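Endo-beta-N-acetylglucosaminidase F1 (Bacteroides thetaiotaomicron VPI-5482, PDB 6TCV) probably hydrolyses the chitobiose core of high-mannose N-glycans, cutting between the two N-acetylglucosamines, as an endo-beta-N-acetylglucosaminidase of a human gut bacterium. Local coordinates at residues V36-G41 and K153-A158. The protein carries 2 engineered substitutions. Sequence-based numbering, arbitrary orientation.
Sequences VVELHG and KDMRNA
Glu38 and Leu39 pair in parallel with Lys153 and Asp154: Lys153 N donates to Val37 O, Leu39 N to Lys153 O at 2.8 Å and almost straight (176°), and Met155 N, just past the strand, to Leu39 O, more bent (148°). Glu38 and Lys153 share one face and run side by side, yet Glu38 OE2 and Lys153 NZ stay 3.9 Å apart, a long salt bridge; the carboxylate has its stronger partner in Lys243. Met155 CG packs against Glu38 CB at 3.9 Å. Met155 CB lies 4.0 Å from His40 CE1, and a water lying in the plane of the His40 ring, at its edge, bridges ND1 to Met155 O. Tyr162 stacks on the same imidazole. On the opposite face, beside Leu39, Asp154 swings CG anti to its own nitrogen (chi1 -180°), which turns the carboxylate forward to Arg156, whose side chain grips it side-on, NE to OD1 and NH2 to OD2, each 3.0 Å, while Arg156 N reaches OD1 from the other side of the carboxylate plane and closes an Asx turn. Arg156 CD rests 3.7 Å from Gly41 O. At Asp154, an alanine would probably cost Arg156 its main charge partner and its backbone N the acceptor that closes the Asx turn, leaving the arginine chain freer to turn. The arrangement is the C-terminal end of a parallel strand pair in a mixed sheet: strand 147-154 runs out through an Asx turn and the type I beta turn Met155-Ala158, heading for strand 169-175 of the larger, mainly parallel sheet.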
ATOM      1  N   VAL A  36       6.546   4.295  -9.002  1.00 18.38           N
ATOM      2  CA  VAL A  36       7.451   3.686  -8.032  1.00 17.27           C
ATOM      3  C   VAL A  36       8.079   2.440  -8.642  1.00 18.31           C
ATOM      4  O   VAL A  36       7.369   1.601  -9.216  1.00 22.89           O
ATOM      5  CB  VAL A  36       6.713   3.384  -6.718  1.00 19.49           C
ATOM      6  CG1 VAL A  36       7.643   2.613  -5.749  1.00 22.39           C
ATOM      7  CG2 VAL A  36       6.170   4.700  -6.122  1.00 21.24           C
ATOM      8  N   VAL A  37       9.415   2.370  -8.613  1.00 18.99           N
ATOM      9  CA  VAL A  37      10.187   1.237  -9.135  1.00 19.75           C
ATOM     10  C   VAL A  37      10.882   0.593  -7.959  1.00 19.22           C
ATOM     11  O   VAL A  37      11.759   1.205  -7.337  1.00 22.25           O
ATOM     12  CB  VAL A  37      11.236   1.696 -10.161  1.00 20.44           C
ATOM     13  CG1 VAL A  37      12.092   0.540 -10.643  1.00 23.60           C
ATOM     14  CG2 VAL A  37      10.524   2.321 -11.375  1.00 23.45           C
ATOM     15  N   GLU A  38      10.587  -0.675  -7.720  1.00 20.52           N
ATOM     16  CA  GLU A  38      11.296  -1.465  -6.728  1.00 19.47           C
ATOM     17  C   GLU A  38      12.245  -2.379  -7.492  1.00 21.47           C
ATOM     18  O   GLU A  38      11.795  -3.282  -8.222  1.00 25.82           O
ATOM     19  CB  GLU A  38      10.310  -2.312  -5.928  1.00 24.13           C
ATOM     20  CG  GLU A  38       9.462  -1.453  -5.073  1.00 26.49           C
ATOM     21  CD  GLU A  38       8.392  -2.206  -4.299  1.00 41.28           C
ATOM     22  OE1 GLU A  38       8.551  -3.415  -4.061  1.00 50.16           O
ATOM     23  OE2 GLU A  38       7.429  -1.547  -3.880  1.00 52.36           O
ATOM     24  N   LEU A  39      13.544  -2.253  -7.237  1.00 19.48           N
ATOM     25  CA  LEU A  39      14.556  -3.056  -7.924  1.00 20.57           C
ATOM     26  C   LEU A  39      14.720  -4.377  -7.188  1.00 21.07           C
ATOM     27  O   LEU A  39      15.086  -4.398  -6.011  1.00 20.63           O
ATOM     28  CB  LEU A  39      15.898  -2.328  -8.014  1.00 21.29           C
ATOM     29  CG  LEU A  39      15.841  -1.029  -8.818  1.00 22.38           C
ATOM     30  CD1 LEU A  39      17.224  -0.345  -8.690  1.00 25.96           C
ATOM     31  CD2 LEU A  39      15.472  -1.250 -10.284  1.00 25.69           C
ATOM     32  N   HIS A  40      14.395  -5.479  -7.857  1.00 21.40           N
ATOM     33  CA  HIS A  40      14.631  -6.805  -7.287  1.00 21.93           C
ATOM     34  C   HIS A  40      15.808  -7.482  -7.950  1.00 23.46           C
ATOM     35  O   HIS A  40      16.158  -8.596  -7.553  1.00 25.99           O
ATOM     36  CB  HIS A  40      13.380  -7.701  -7.405  1.00 23.62           C
ATOM     37  CG  HIS A  40      12.179  -7.095  -6.769  1.00 24.22           C
ATOM     38  ND1 HIS A  40      11.999  -7.133  -5.413  1.00 24.65           N
ATOM     39  CD2 HIS A  40      11.131  -6.406  -7.276  1.00 26.79           C
ATOM     40  CE1 HIS A  40      10.905  -6.458  -5.091  1.00 21.93           C
ATOM     41  NE2 HIS A  40      10.329  -6.062  -6.215  1.00 24.23           N
ATOM     42  N   GLY A  41      16.432  -6.826  -8.913  1.00 24.05           N
ATOM     43  CA  GLY A  41      17.582  -7.332  -9.629  1.00 25.63           C
ATOM     44  C   GLY A  41      18.435  -6.148 -10.025  1.00 26.31           C
ATOM     45  O   GLY A  41      18.169  -5.006  -9.621  1.00 26.76           O
ATOM     46  N   LYS A 153      13.525   2.420  -5.452  1.00 19.55           N
ATOM     47  CA  LYS A 153      13.976   1.778  -4.225  1.00 18.70           C
ATOM     48  C   LYS A 153      14.719   0.483  -4.526  1.00 21.82           C
ATOM     49  O   LYS A 153      14.280  -0.298  -5.373  1.00 23.25           O
ATOM     50  CB  LYS A 153      12.758   1.415  -3.365  1.00 21.79           C
ATOM     51  CG  LYS A 153      11.763   2.568  -3.242  1.00 25.79           C
ATOM     52  CD  LYS A 153      10.424   2.228  -2.584  1.00 32.87           C
ATOM     53  CE  LYS A 153      10.483   1.185  -1.508  1.00 48.46           C
ATOM     54  NZ  LYS A 153       9.054   0.828  -1.175  1.00 58.19           N
ATOM     55  N   ASP A 154      15.874   0.291  -3.920  1.00 20.10           N
ATOM     56  CA  ASP A 154      16.616  -0.963  -4.064  1.00 19.76           C
ATOM     57  C   ASP A 154      16.108  -1.966  -3.043  1.00 19.45           C
ATOM     58  O   ASP A 154      16.325  -1.791  -1.840  1.00 22.89           O
ATOM     59  CB  ASP A 154      18.106  -0.678  -3.952  1.00 21.69           C
ATOM     60  CG  ASP A 154      18.990  -1.909  -4.097  1.00 21.83           C
ATOM     61  OD1 ASP A 154      18.498  -2.997  -4.401  1.00 20.57           O
ATOM     62  OD2 ASP A 154      20.230  -1.716  -4.027  1.00 26.54           O
ATOM     63  N   MET A 155      15.485  -3.053  -3.516  1.00 18.10           N
ATOM     64  CA  MET A 155      14.923  -4.054  -2.645  1.00 17.68           C
ATOM     65  C   MET A 155      15.646  -5.389  -2.727  1.00 18.05           C
ATOM     66  O   MET A 155      15.121  -6.418  -2.274  1.00 18.11           O
ATOM     67  CB  MET A 155      13.421  -4.245  -2.905  1.00 21.24           C
ATOM     68  CG  MET A 155      12.561  -2.990  -2.758  1.00 25.92           C
ATOM     69  SD  MET A 155      12.531  -2.430  -1.073  1.00 33.40           S
ATOM     70  CE  MET A 155      11.601  -3.574  -0.071  1.00 40.72           C
ATOM     71  N   ARG A 156      16.847  -5.400  -3.270  1.00 17.47           N
ATOM     72  CA  ARG A 156      17.532  -6.666  -3.532  1.00 18.06           C
ATOM     73  C   ARG A 156      17.797  -7.424  -2.246  1.00 18.91           C
ATOM     74  O   ARG A 156      17.845  -8.661  -2.247  1.00 20.67           O
ATOM     75  CB  ARG A 156      18.817  -6.421  -4.292  1.00 19.21           C
ATOM     76  CG  ARG A 156      18.611  -6.125  -5.738  1.00 18.48           C
ATOM     77  CD  ARG A 156      19.870  -5.819  -6.405  1.00 20.72           C
ATOM     78  NE  ARG A 156      20.535  -4.610  -5.946  1.00 19.84           N
ATOM     79  CZ  ARG A 156      21.725  -4.224  -6.284  1.00 21.05           C
ATOM     80  NH1 ARG A 156      22.452  -4.985  -7.083  1.00 22.77           N
ATOM     81  NH2 ARG A 156      22.183  -3.061  -5.830  1.00 25.12           N
ATOM     82  N   ASN A 157      18.048  -6.702  -1.156  1.00 19.23           N
ATOM     83  CA  ASN A 157      18.314  -7.325   0.142  1.00 19.91           C
ATOM     84  C   ASN A 157      17.078  -7.536   1.021  1.00 20.43           C
ATOM     85  O   ASN A 157      17.266  -7.809   2.219  1.00 25.67           O
ATOM     86  CB  ASN A 157      19.482  -6.654   0.881  1.00 21.61           C
ATOM     87  CG  ASN A 157      20.786  -6.756   0.088  1.00 26.80           C
ATOM     88  OD1 ASN A 157      21.009  -7.761  -0.562  1.00 22.74           O
ATOM     89  ND2 ASN A 157      21.693  -5.815   0.269  1.00 34.04           N
ATOM     90  N   ALA A 158      15.929  -7.058   0.618  1.00 18.26           N
ATOM     91  CA  ALA A 158      14.651  -7.169   1.348  1.00 18.22           C
ATOM     92  C   ALA A 158      13.667  -7.980   0.510  1.00 17.81           C
ATOM     93  O   ALA A 158      12.639  -7.426   0.129  1.00 21.32           O
ATOM     94  CB  ALA A 158      14.110  -5.810   1.716  1.00 20.44           C
TER
HETATM   95  O   HOH W   1      13.778  -8.251  -3.923  1.00 26.23           O